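Local coordinates for protein 5-formaminoimidazole-4-carboxamide-1-(beta)-D-ribofuranosyl 5'-monophosphate synthetase (Methanocaldococcus jannaschii, PDB 2R7L) that catalyses the ATP- and formate-dependent formylation of AICAR to FAICAR in purine biosynthesis, without folates, at residues I65-F70 and E76-K81; A97-D102 and N106-P111; D234-I239 and I249-V254. All blocks are in the same frame, centred on the assembly; numbering follows the deposited sequence.

Contact 1: residues I65-F70 and E76-K81; sequences IYVDNF and EEIQEK
I65 and I78 mark the closest backbone approach, 8.0 Å between their CA atoms, where strand 63-66 and the residues that follow pass helix 76-84. The closest side-chain contact is V67 CG1 to I78 CD1 at 3.7 Å, where the two side chains cross at about a right angle. CB of I78 is not aimed at 65-70, but the bend at its second torsion (chi2 -53°) helps bring CD1 nearer. I65 meets the same methyl more loosely, with CG2 4.2 Å from I78 CD1. I65 also lies against the alkyl part of K81: CG2 is 4.0 Å from K81 CD, and CD1 is 4.0 Å from K81 CB. The two side chains run past each other in opposite directions. K81 is extended beyond CG, which carries NZ past the apolar patch toward E77 OE2, a long salt bridge at 3.6 Å. I65 and V67 also touch V44 and I46 of strand 43-47. The helix therefore packs on the edge strand of the parallel sheet in the Rossmann-like N-terminal region. The contact across the segments is wholly apolar and probably owes little to charge, since K81 is met, at long range, by E77 of its own helix.

Contact 2: residues A97-D102 and N106-P111; sequences AYCGLD and NSFLVP
C99 and F108 make the sulfur-aromatic part of this contact. C99 SG lies 4.0 Å from F108 CD2 and 4.6 Å from the centroid of the ring. It sits 37° off the ring normal, so the approach is oblique. SG of C99 and CG of F108 each lie anti to the backbone N, and both CB atoms point across the contact. Within 106-111, V110 CG2 rests on one face of the F108 ring, 3.7 Å above its plane and displaced toward the rim. F95 meets F108 edge-to-face, and Q79 and L82 of helix 76-84 also touch it. The ring thus meets both helix 93-99 and helix 76-84.

The chain here passes from helix 93-99 into helix 101-106 through G100. G100 ends the first helix with a positive phi, which glycine readily adopts, and is the N-cap residue of the second. All this belongs to the Rossmann-like N-terminal region. Helix 93-99 also carries S94, which binds AICAR, and the C99 side chain is about 9 Å from that of S94. After the second helix comes an irregular segment, with an inverse gamma turn centred on L109.

The polar part is a backbone bond. N106 N donates to D102 O at 3.3 Å, four residues on from D102. The bond is bent, with 138° at the hydrogen, and the donor is tilted 18° from the carbonyl plane. The carboxylate of D102 turns to another partner: OD1 forms a salt bridge with R120. C99 O accepts a hydrogen bond from N103 ND2.

Contact 3: residues D234-I239 and I249-V254; sequences DGLVRI and INPSYV
L236 reaches from the end of helix 233-236 between I249 and P251, and its two methyls divide the contact. The tight part is at CD1. L236 CD1 lies 3.5 Å from I249 CG2, closer than usual for two carbons, and 3.9 Å from I249 CD1. The two side chains pass each other in opposite directions. The other methyl packs more loosely: L236 CD2 is 3.9 Å from P251 CB and 3.9 Å from P251 CA. CG of L236 stands opposite its backbone N (chi1 -179°), which carries both methyls across to 249-251. L236 is buried, while I249, N250 and P251 are partly exposed. CB of N250 points away from 234-239, and its side chain touches D181 and L182 of helix 172-184. A type I turn from L236 to I239 begins on the last residue of the helix. P240 of a neighbouring subunit packs on L236 and P251. R238 forms salt bridges with E230 and D234 of a different subunit and bonds to O2' of an ATP, while Y253 touches a different ATP. At these hexamer interfaces, helix 233-236, following strand 219-230, packs against the lead-in to strand 253-263, that strand's antiparallel neighbour in the ATP-grasp region.

The three contacts follow one another along the chain; none nests or crosses. Contact 1 closes the short loop between strand 63-66 and helix 76-84. The chain then passes through strand 87-89 and helix 93-99 to contact 2, which spans the end of that helix, helix 101-106 and the loop beyond. Contacts 1 and 2 touch: Q79 bonds to the backbone of S107 and L109, and F70 packs on Y98. Both belong to the N-terminal region. Contact 3 comes much later and closes the excursion between strands 219-230 and 253-263. Its nearest atoms are about 17 Å from contact 1 and about 13 Å from contact 2.

Contact 1: residues I65-F70 and E76-K81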
ATOM      1  N   ILE A  65      22.019   5.709 -22.501  1.00 47.01           N
ATOM      2  CA  ILE A  65      22.862   6.355 -23.508  1.00 44.45           C
ATOM      3  C   ILE A  65      24.304   6.321 -23.021  1.00 44.96           C
ATOM      4  O   ILE A  65      24.687   7.127 -22.175  1.00 45.71           O
ATOM      5  CB  ILE A  65      22.466   7.824 -23.729  1.00 41.19           C
ATOM      6  CG1 ILE A  65      21.004   7.929 -24.150  1.00 36.22           C
ATOM      7  CG2 ILE A  65      23.372   8.470 -24.770  1.00 47.49           C
ATOM      8  CD1 ILE A  65      20.534   9.353 -24.405  1.00 33.60           C
ATOM      9  N   TYR A  66      25.092   5.378 -23.533  1.00 43.55           N
ATOM     10  CA  TYR A  66      26.498   5.265 -23.155  1.00 47.48           C
ATOM     11  C   TYR A  66      27.380   6.331 -23.817  1.00 53.16           C
ATOM     12  O   TYR A  66      27.245   6.615 -25.006  1.00 52.13           O
ATOM     13  CB  TYR A  66      27.033   3.875 -23.492  1.00 41.79           C
ATOM     14  CG  TYR A  66      26.628   2.811 -22.511  1.00 45.87           C
ATOM     15  CD1 TYR A  66      27.533   2.317 -21.583  1.00 45.34           C
ATOM     16  CD2 TYR A  66      25.336   2.300 -22.504  1.00 47.71           C
ATOM     17  CE1 TYR A  66      27.165   1.342 -20.677  1.00 44.62           C
ATOM     18  CE2 TYR A  66      24.955   1.328 -21.598  1.00 45.18           C
ATOM     19  CZ  TYR A  66      25.873   0.852 -20.689  1.00 46.90           C
ATOM     20  OH  TYR A  66      25.498  -0.114 -19.786  1.00 41.78           O
ATOM     21  N   VAL A  67      28.273   6.925 -23.027  1.00 56.06           N
ATOM     22  CA  VAL A  67      29.283   7.849 -23.544  1.00 48.45           C
ATOM     23  C   VAL A  67      30.675   7.317 -23.217  1.00 52.72           C
ATOM     24  O   VAL A  67      30.836   6.503 -22.310  1.00 49.92           O
ATOM     25  CB  VAL A  67      29.126   9.274 -22.971  1.00 46.75           C
ATOM     26  CG1 VAL A  67      27.899   9.943 -23.544  1.00 41.41           C
ATOM     27  CG2 VAL A  67      29.079   9.250 -21.441  1.00 41.60           C
ATOM     28  N   ASP A  68      31.680   7.764 -23.967  1.00 56.35           N
ATOM     29  CA  ASP A  68      33.053   7.323 -23.731  1.00 54.61           C
ATOM     30  C   ASP A  68      33.560   7.831 -22.385  1.00 42.66           C
ATOM     31  O   ASP A  68      34.197   7.097 -21.627  1.00 41.71           O
ATOM     32  CB  ASP A  68      33.971   7.792 -24.863  1.00 61.49           C
ATOM     33  CG  ASP A  68      33.870   6.910 -26.095  1.00 68.14           C
ATOM     34  OD1 ASP A  68      33.868   7.460 -27.219  1.00 69.60           O
ATOM     35  OD2 ASP A  68      33.786   5.670 -25.940  1.00 62.28           O
ATOM     36  N   ASN A  69      33.256   9.094 -22.107  1.00 41.28           N
ATOM     37  CA  ASN A  69      33.557   9.740 -20.838  1.00 51.33           C
ATOM     38  C   ASN A  69      32.437  10.730 -20.583  1.00 49.49           C
ATOM     39  O   ASN A  69      31.883  11.288 -21.534  1.00 49.45           O
ATOM     40  CB  ASN A  69      34.893  10.490 -20.916  1.00 59.73           C
ATOM     41  CG  ASN A  69      36.085   9.555 -21.050  1.00 68.40           C
ATOM     42  OD1 ASN A  69      36.481   8.890 -20.090  1.00 70.42           O
ATOM     43  ND2 ASN A  69      36.668   9.505 -22.247  1.00 70.87           N
ATOM     44  N   PHE A  70      32.105  10.963 -19.314  1.00 43.38           N
ATOM     45  CA  PHE A  70      30.969  11.825 -18.989  1.00 46.77           C
ATOM     46  C   PHE A  70      31.132  13.221 -19.570  1.00 49.28           C
ATOM     47  O   PHE A  70      30.177  13.996 -19.629  1.00 47.26           O
ATOM     48  CB  PHE A  70      30.727  11.915 -17.477  1.00 52.46           C
ATOM     49  CG  PHE A  70      30.078  10.692 -16.882  1.00 54.01           C
ATOM     50  CD1 PHE A  70      29.999  10.538 -15.507  1.00 51.29           C
ATOM     51  CD2 PHE A  70      29.565   9.689 -17.692  1.00 54.79           C
ATOM     52  CE1 PHE A  70      29.407   9.416 -14.950  1.00 52.88           C
ATOM     53  CE2 PHE A  70      28.972   8.563 -17.138  1.00 51.88           C
ATOM     54  CZ  PHE A  70      28.894   8.426 -15.768  1.00 51.18           C
ATOM     55  N   GLU A  76      27.127  17.286 -29.422  1.00 66.61           N
ATOM     56  CA  GLU A  76      25.883  17.491 -30.146  1.00 68.55           C
ATOM     57  C   GLU A  76      25.230  16.155 -30.478  1.00 66.14           C
ATOM     58  O   GLU A  76      24.017  16.080 -30.654  1.00 67.57           O
ATOM     59  CB  GLU A  76      26.138  18.300 -31.419  1.00 73.35           C
ATOM     60  CG  GLU A  76      25.278  19.552 -31.538  1.00 75.13           C
ATOM     61  CD  GLU A  76      23.816  19.242 -31.777  1.00 75.86           C
ATOM     62  OE1 GLU A  76      23.526  18.314 -32.565  1.00 74.21           O
ATOM     63  OE2 GLU A  76      22.957  19.934 -31.186  1.00 75.44           O
ATOM     64  N   GLU A  77      26.036  15.100 -30.553  1.00 62.46           N
ATOM     65  CA  GLU A  77      25.520  13.758 -30.794  1.00 64.12           C
ATOM     66  C   GLU A  77      24.605  13.302 -29.659  1.00 68.05           C
ATOM     67  O   GLU A  77      23.592  12.639 -29.891  1.00 67.26           O
ATOM     68  CB  GLU A  77      26.670  12.763 -30.955  1.00 68.01           C
ATOM     69  CG  GLU A  77      26.213  11.322 -31.133  1.00 76.86           C
ATOM     70  CD  GLU A  77      27.345  10.318 -30.992  1.00 82.96           C
ATOM     71  OE1 GLU A  77      28.524  10.732 -31.038  1.00 86.44           O
ATOM     72  OE2 GLU A  77      27.053   9.111 -30.837  1.00 84.01           O
ATOM     73  N   ILE A  78      24.974  13.662 -28.432  1.00 68.06           N
ATOM     74  CA  ILE A  78      24.235  13.239 -27.246  1.00 60.71           C
ATOM     75  C   ILE A  78      22.977  14.075 -27.056  1.00 58.97           C
ATOM     76  O   ILE A  78      21.932  13.558 -26.667  1.00 64.47           O
ATOM     77  CB  ILE A  78      25.112  13.312 -25.979  1.00 61.24           C
ATOM     78  CG1 ILE A  78      26.391  12.487 -26.167  1.00 61.27           C
ATOM     79  CG2 ILE A  78      24.330  12.867 -24.746  1.00 58.72           C
ATOM     80  CD1 ILE A  78      26.154  11.056 -26.605  1.00 66.38           C
ATOM     81  N   GLN A  79      23.078  15.370 -27.337  1.00 52.77           N
ATOM     82  CA  GLN A  79      21.922  16.246 -27.256  1.00 57.06           C
ATOM     83  C   GLN A  79      20.822  15.792 -28.214  1.00 60.78           C
ATOM     84  O   GLN A  79      19.636  15.981 -27.938  1.00 63.22           O
ATOM     85  CB  GLN A  79      22.310  17.685 -27.580  1.00 59.30           C
ATOM     86  CG  GLN A  79      23.445  18.246 -26.746  1.00 60.00           C
ATOM     87  CD  GLN A  79      23.607  19.740 -26.942  1.00 60.35           C
ATOM     88  OE1 GLN A  79      22.624  20.470 -27.070  1.00 58.66           O
ATOM     89  NE2 GLN A  79      24.853  20.204 -26.959  1.00 60.76           N
ATOM     90  N   GLU A  80      21.222  15.201 -29.338  1.00 59.33           N
ATOM     91  CA  GLU A  80      20.265  14.757 -30.352  1.00 61.24           C
ATOM     92  C   GLU A  80      19.477  13.535 -29.918  1.00 56.09           C
ATOM     93  O   GLU A  80      18.253  13.513 -30.025  1.00 59.24           O
ATOM     94  CB  GLU A  80      20.949  14.504 -31.701  1.00 64.18           C
ATOM     95  CG  GLU A  80      20.553  15.510 -32.777  1.00 66.91           C
ATOM     96  CD  GLU A  80      19.113  15.339 -33.242  1.00 68.53           C
ATOM     97  OE1 GLU A  80      18.717  14.193 -33.541  1.00 69.06           O
ATOM     98  OE2 GLU A  80      18.379  16.349 -33.314  1.00 69.00           O
ATOM     99  N   LYS A  81      20.183  12.516 -29.440  1.00 53.65           N
ATOM    100  CA  LYS A  81      19.533  11.341 -28.886  1.00 56.99           C
ATOM    101  C   LYS A  81      18.513  11.738 -27.821  1.00 57.87           C
ATOM    102  O   LYS A  81      17.402  11.215 -27.798  1.00 62.69           O
ATOM    103  CB  LYS A  81      20.563  10.391 -28.286  1.00 53.00           C
ATOM    104  CG  LYS A  81      21.652   9.976 -29.246  1.00 57.22           C
ATOM    105  CD  LYS A  81      22.517   8.893 -28.628  1.00 60.42           C
ATOM    106  CE  LYS A  81      23.637   8.471 -29.559  1.00 62.64           C
ATOM    107  NZ  LYS A  81      24.485   7.427 -28.929  1.00 59.64           N
TER

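Contact 2: residues A97-D102 and N106-P111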
ATOM      1  N   ALA A  97      28.828  19.750 -13.679  1.00 47.13           N
ATOM      2  CA  ALA A  97      30.283  19.650 -13.672  1.00 46.96           C
ATOM      3  C   ALA A  97      30.835  18.989 -14.930  1.00 47.49           C
ATOM      4  O   ALA A  97      31.717  19.542 -15.585  1.00 45.01           O
ATOM      5  CB  ALA A  97      30.769  18.911 -12.431  1.00 38.10           C
ATOM      6  N   TYR A  98      30.328  17.803 -15.256  1.00 45.02           N
ATOM      7  CA  TYR A  98      30.842  17.037 -16.391  1.00 44.56           C
ATOM      8  C   TYR A  98      30.492  17.676 -17.734  1.00 50.06           C
ATOM      9  O   TYR A  98      31.241  17.557 -18.705  1.00 53.83           O
ATOM     10  CB  TYR A  98      30.313  15.609 -16.361  1.00 51.22           C
ATOM     11  CG  TYR A  98      31.096  14.647 -15.498  1.00 50.34           C
ATOM     12  CD1 TYR A  98      30.516  14.056 -14.380  1.00 50.12           C
ATOM     13  CD2 TYR A  98      32.404  14.306 -15.812  1.00 47.41           C
ATOM     14  CE1 TYR A  98      31.218  13.162 -13.596  1.00 49.19           C
ATOM     15  CE2 TYR A  98      33.116  13.411 -15.032  1.00 50.12           C
ATOM     16  CZ  TYR A  98      32.517  12.844 -13.924  1.00 51.64           C
ATOM     17  OH  TYR A  98      33.216  11.955 -13.144  1.00 57.29           O
ATOM     18  N   CYS A  99      29.347  18.344 -17.788  1.00 48.89           N
ATOM     19  CA  CYS A  99      28.905  19.004 -19.007  1.00 56.10           C
ATOM     20  C   CYS A  99      29.642  20.330 -19.180  1.00 57.25           C
ATOM     21  O   CYS A  99      30.077  20.671 -20.279  1.00 59.10           O
ATOM     22  CB  CYS A  99      27.390  19.241 -18.957  1.00 56.72           C
ATOM     23  SG  CYS A  99      26.658  19.992 -20.432  1.00 54.73           S
ATOM     24  N   GLY A 100      29.776  21.059 -18.076  1.00 51.88           N
ATOM     25  CA  GLY A 100      30.383  22.376 -18.071  1.00 36.13           C
ATOM     26  C   GLY A 100      29.316  23.433 -17.938  1.00 38.76           C
ATOM     27  O   GLY A 100      28.444  23.546 -18.791  1.00 44.89           O
ATOM     28  N   LEU A 101      29.378  24.212 -16.867  1.00 38.94           N
ATOM     29  CA  LEU A 101      28.349  25.213 -16.592  1.00 45.82           C
ATOM     30  C   LEU A 101      28.160  26.213 -17.735  1.00 53.00           C
ATOM     31  O   LEU A 101      27.063  26.744 -17.934  1.00 53.45           O
ATOM     32  CB  LEU A 101      28.645  25.948 -15.284  1.00 43.53           C
ATOM     33  CG  LEU A 101      27.693  27.093 -14.942  1.00 42.70           C
ATOM     34  CD1 LEU A 101      26.254  26.596 -14.788  1.00 42.02           C
ATOM     35  CD2 LEU A 101      28.151  27.815 -13.689  1.00 48.81           C
ATOM     36  N   ASP A 102      29.226  26.476 -18.482  1.00 57.66           N
ATOM     37  CA  ASP A 102      29.124  27.384 -19.617  1.00 58.49           C
ATOM     38  C   ASP A 102      28.419  26.696 -20.779  1.00 53.31           C
ATOM     39  O   ASP A 102      27.512  27.265 -21.382  1.00 46.70           O
ATOM     40  CB  ASP A 102      30.499  27.913 -20.025  1.00 69.34           C
ATOM     41  CG  ASP A 102      30.936  29.103 -19.185  1.00 78.64           C
ATOM     42  OD1 ASP A 102      30.060  29.757 -18.576  1.00 83.75           O
ATOM     43  OD2 ASP A 102      32.150  29.387 -19.133  1.00 84.72           O
ATOM     44  N   ASN A 106      24.538  27.881 -22.560  1.00 46.79           N
ATOM     45  CA  ASN A 106      24.371  28.298 -23.957  1.00 57.03           C
ATOM     46  C   ASN A 106      24.819  27.318 -25.056  1.00 59.03           C
ATOM     47  O   ASN A 106      24.912  27.692 -26.223  1.00 65.66           O
ATOM     48  CB  ASN A 106      24.996  29.685 -24.185  1.00 60.21           C
ATOM     49  CG  ASN A 106      26.298  29.881 -23.424  1.00 59.63           C
ATOM     50  OD1 ASN A 106      27.242  29.101 -23.564  1.00 60.32           O
ATOM     51  ND2 ASN A 106      26.356  30.942 -22.623  1.00 56.95           N
ATOM     52  N   SER A 107      25.074  26.067 -24.695  1.00 60.41           N
ATOM     53  CA  SER A 107      25.471  25.064 -25.679  1.00 56.57           C
ATOM     54  C   SER A 107      24.645  23.774 -25.565  1.00 60.27           C
ATOM     55  O   SER A 107      24.692  22.920 -26.452  1.00 58.52           O
ATOM     56  CB  SER A 107      26.966  24.763 -25.543  1.00 60.65           C
ATOM     57  OG  SER A 107      27.332  23.571 -26.219  1.00 59.58           O
ATOM     58  N   PHE A 108      23.886  23.638 -24.478  1.00 57.42           N
ATOM     59  CA  PHE A 108      23.119  22.411 -24.221  1.00 54.86           C
ATOM     60  C   PHE A 108      21.653  22.576 -24.616  1.00 52.14           C
ATOM     61  O   PHE A 108      20.829  23.000 -23.810  1.00 45.21           O
ATOM     62  CB  PHE A 108      23.232  21.992 -22.749  1.00 45.33           C
ATOM     63  CG  PHE A 108      22.843  20.565 -22.498  1.00 41.85           C
ATOM     64  CD1 PHE A 108      21.675  20.258 -21.823  1.00 43.66           C
ATOM     65  CD2 PHE A 108      23.641  19.533 -22.951  1.00 32.80           C
ATOM     66  CE1 PHE A 108      21.313  18.940 -21.597  1.00 35.71           C
ATOM     67  CE2 PHE A 108      23.281  18.213 -22.728  1.00 40.68           C
ATOM     68  CZ  PHE A 108      22.120  17.920 -22.051  1.00 35.78           C
ATOM     69  N   LEU A 109      21.337  22.238 -25.864  1.00 57.44           N
ATOM     70  CA  LEU A 109      19.995  22.456 -26.401  1.00 63.21           C
ATOM     71  C   LEU A 109      19.055  21.282 -26.125  1.00 60.96           C
ATOM     72  O   LEU A 109      18.687  20.537 -27.034  1.00 60.03           O
ATOM     73  CB  LEU A 109      20.064  22.747 -27.903  1.00 63.22           C
ATOM     74  CG  LEU A 109      20.757  24.049 -28.311  1.00 67.14           C
ATOM     75  CD1 LEU A 109      20.961  24.095 -29.818  1.00 68.85           C
ATOM     76  CD2 LEU A 109      19.961  25.253 -27.831  1.00 63.45           C
ATOM     77  N   VAL A 110      18.681  21.123 -24.859  1.00 57.69           N
ATOM     78  CA  VAL A 110      17.736  20.096 -24.439  1.00 47.11           C
ATOM     79  C   VAL A 110      16.907  20.683 -23.315  1.00 46.29           C
ATOM     80  O   VAL A 110      17.453  21.323 -22.423  1.00 54.99           O
ATOM     81  CB  VAL A 110      18.453  18.831 -23.934  1.00 42.46           C
ATOM     82  CG1 VAL A 110      17.464  17.671 -23.780  1.00 41.69           C
ATOM     83  CG2 VAL A 110      19.572  18.444 -24.878  1.00 41.30           C
ATOM     84  N   PRO A 111      15.576  20.502 -23.369  1.00 47.30           N
ATOM     85  CA  PRO A 111      14.727  21.014 -22.300  1.00 40.53           C
ATOM     86  C   PRO A 111      15.243  20.542 -20.944  1.00 36.44           C
ATOM     87  O   PRO A 111      15.721  19.415 -20.823  1.00 39.06           O
ATOM     88  CB  PRO A 111      13.367  20.391 -22.613  1.00 43.43           C
ATOM     89  CG  PRO A 111      13.382  20.210 -24.086  1.00 42.08           C
ATOM     90  CD  PRO A 111      14.792  19.835 -24.423  1.00 44.98           C
TER

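Contact 3: residues D234-I239 and I249-V254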
ATOM      1  N   ASP A 234      35.158  13.599  10.018  1.00 23.62           N
ATOM      2  CA  ASP A 234      34.297  12.786  10.889  1.00 24.00           C
ATOM      3  C   ASP A 234      35.015  11.532  11.405  1.00 23.08           C
ATOM      4  O   ASP A 234      34.630  10.961  12.428  1.00 32.56           O
ATOM      5  CB  ASP A 234      32.966  12.465  10.203  1.00 28.43           C
ATOM      6  CG  ASP A 234      32.072  13.684  10.099  1.00 32.63           C
ATOM      7  OD1 ASP A 234      31.933  14.396  11.122  1.00 34.19           O
ATOM      8  OD2 ASP A 234      31.527  13.947   9.002  1.00 29.21           O
ATOM      9  N   GLY A 235      36.073  11.122  10.714  1.00 23.58           N
ATOM     10  CA  GLY A 235      36.978  10.088  11.255  1.00 23.64           C
ATOM     11  C   GLY A 235      37.976  10.643  12.267  1.00 32.73           C
ATOM     12  O   GLY A 235      38.255  10.013  13.295  1.00 31.67           O
ATOM     13  N   LEU A 236      38.503  11.835  11.977  1.00 23.69           N
ATOM     14  CA  LEU A 236      39.488  12.504  12.832  1.00 29.72           C
ATOM     15  C   LEU A 236      38.965  12.749  14.246  1.00 26.82           C
ATOM     16  O   LEU A 236      39.603  12.384  15.232  1.00 29.99           O
ATOM     17  CB  LEU A 236      39.909  13.842  12.205  1.00 29.06           C
ATOM     18  CG  LEU A 236      40.964  14.670  12.950  1.00 37.24           C
ATOM     19  CD1 LEU A 236      42.157  13.799  13.291  1.00 43.97           C
ATOM     20  CD2 LEU A 236      41.409  15.862  12.114  1.00 33.95           C
ATOM     21  N   VAL A 237      37.801  13.377  14.330  1.00 26.09           N
ATOM     22  CA  VAL A 237      37.207  13.753  15.600  1.00 21.29           C
ATOM     23  C   VAL A 237      36.649  12.560  16.346  1.00 24.16           C
ATOM     24  O   VAL A 237      36.140  12.701  17.459  1.00 29.81           O
ATOM     25  CB  VAL A 237      36.109  14.796  15.412  1.00 28.63           C
ATOM     26  CG1 VAL A 237      36.705  16.084  14.832  1.00 25.22           C
ATOM     27  CG2 VAL A 237      35.020  14.245  14.502  1.00 26.88           C
ATOM     28  N   ARG A 238      36.766  11.379  15.750  1.00 27.32           N
ATOM     29  CA  ARG A 238      36.386  10.157  16.450  1.00 26.15           C
ATOM     30  C   ARG A 238      37.606   9.492  17.083  1.00 28.45           C
ATOM     31  O   ARG A 238      37.503   8.416  17.683  1.00 31.31           O
ATOM     32  CB  ARG A 238      35.671   9.176  15.516  1.00 27.07           C
ATOM     33  CG  ARG A 238      34.909   8.096  16.276  1.00 38.20           C
ATOM     34  CD  ARG A 238      34.289   7.089  15.345  1.00 38.79           C
ATOM     35  NE  ARG A 238      33.370   6.204  16.058  1.00 46.19           N
ATOM     36  CZ  ARG A 238      33.582   4.909  16.272  1.00 37.85           C
ATOM     37  NH1 ARG A 238      34.685   4.326  15.823  1.00 38.47           N
ATOM     38  NH2 ARG A 238      32.677   4.192  16.924  1.00 42.98           N
ATOM     39  N   ILE A 239      38.762  10.132  16.926  1.00 30.19           N
ATOM     40  CA  ILE A 239      39.985   9.734  17.636  1.00 27.24           C
ATOM     41  C   ILE A 239      40.006  10.522  18.941  1.00 29.12           C
ATOM     42  O   ILE A 239      39.784  11.733  18.930  1.00 29.71           O
ATOM     43  CB  ILE A 239      41.236  10.075  16.807  1.00 26.90           C
ATOM     44  CG1 ILE A 239      41.173   9.389  15.443  1.00 26.42           C
ATOM     45  CG2 ILE A 239      42.526   9.659  17.532  1.00 30.13           C
ATOM     46  CD1 ILE A 239      42.244   9.861  14.475  1.00 36.15           C
ATOM     47  N   ILE A 249      48.160  15.295  11.731  1.00 44.56           N
ATOM     48  CA  ILE A 249      47.079  15.079  10.785  1.00 44.31           C
ATOM     49  C   ILE A 249      46.245  16.343  10.626  1.00 41.32           C
ATOM     50  O   ILE A 249      45.877  16.983  11.610  1.00 47.77           O
ATOM     51  CB  ILE A 249      46.190  13.892  11.236  1.00 47.18           C
ATOM     52  CG1 ILE A 249      45.126  13.555  10.185  1.00 49.44           C
ATOM     53  CG2 ILE A 249      45.562  14.176  12.598  1.00 43.01           C
ATOM     54  CD1 ILE A 249      44.386  12.254  10.472  1.00 46.26           C
ATOM     55  N   ASN A 250      45.970  16.713   9.381  1.00 36.62           N
ATOM     56  CA  ASN A 250      45.110  17.854   9.106  1.00 42.18           C
ATOM     57  C   ASN A 250      43.716  17.380   8.721  1.00 38.51           C
ATOM     58  O   ASN A 250      43.570  16.352   8.054  1.00 33.86           O
ATOM     59  CB  ASN A 250      45.694  18.699   7.974  1.00 50.73           C
ATOM     60  CG  ASN A 250      47.082  19.217   8.291  1.00 57.90           C
ATOM     61  OD1 ASN A 250      48.050  18.890   7.600  1.00 58.48           O
ATOM     62  ND2 ASN A 250      47.190  20.019   9.346  1.00 54.77           N
ATOM     63  N   PRO A 251      42.686  18.123   9.149  1.00 36.50           N
ATOM     64  CA  PRO A 251      41.323  17.790   8.752  1.00 39.94           C
ATOM     65  C   PRO A 251      41.074  18.044   7.272  1.00 42.82           C
ATOM     66  O   PRO A 251      41.634  18.975   6.686  1.00 39.57           O
ATOM     67  CB  PRO A 251      40.464  18.742   9.592  1.00 39.87           C
ATOM     68  CG  PRO A 251      41.364  19.900   9.893  1.00 43.19           C
ATOM     69  CD  PRO A 251      42.734  19.296  10.042  1.00 37.97           C
ATOM     70  N   SER A 252      40.248  17.199   6.674  1.00 40.07           N
ATOM     71  CA  SER A 252      39.697  17.469   5.360  1.00 35.97           C
ATOM     72  C   SER A 252      38.189  17.271   5.433  1.00 36.10           C
ATOM     73  O   SER A 252      37.685  16.626   6.354  1.00 33.22           O
ATOM     74  CB  SER A 252      40.319  16.558   4.308  1.00 33.53           C
ATOM     75  OG  SER A 252      40.390  15.232   4.784  1.00 36.35           O
ATOM     76  N   TYR A 253      37.475  17.834   4.467  1.00 34.03           N
ATOM     77  CA  TYR A 253      36.017  17.874   4.513  1.00 35.55           C
ATOM     78  C   TYR A 253      35.405  17.353   3.212  1.00 28.52           C
ATOM     79  O   TYR A 253      34.509  17.967   2.642  1.00 31.76           O
ATOM     80  CB  TYR A 253      35.553  19.302   4.819  1.00 34.67           C
ATOM     81  CG  TYR A 253      36.010  19.789   6.180  1.00 37.15           C
ATOM     82  CD1 TYR A 253      35.129  19.827   7.255  1.00 31.82           C
ATOM     83  CD2 TYR A 253      37.329  20.191   6.396  1.00 36.28           C
ATOM     84  CE1 TYR A 253      35.539  20.261   8.502  1.00 32.58           C
ATOM     85  CE2 TYR A 253      37.752  20.623   7.650  1.00 26.03           C
ATOM     86  CZ  TYR A 253      36.851  20.657   8.694  1.00 34.76           C
ATOM     87  OH  TYR A 253      37.253  21.081   9.939  1.00 33.79           O
ATOM     88  N   VAL A 254      35.905  16.211   2.752  1.00 28.30           N
ATOM     89  CA  VAL A 254      35.417  15.591   1.529  1.00 30.74           C
ATOM     90  C   VAL A 254      34.081  14.878   1.771  1.00 33.65           C
ATOM     91  O   VAL A 254      34.008  13.957   2.592  1.00 32.26           O
ATOM     92  CB  VAL A 254      36.429  14.554   1.012  1.00 35.18           C
ATOM     93  CG1 VAL A 254      35.942  13.940  -0.297  1.00 35.92           C
ATOM     94  CG2 VAL A 254      37.802  15.190   0.835  1.00 42.12           C
TER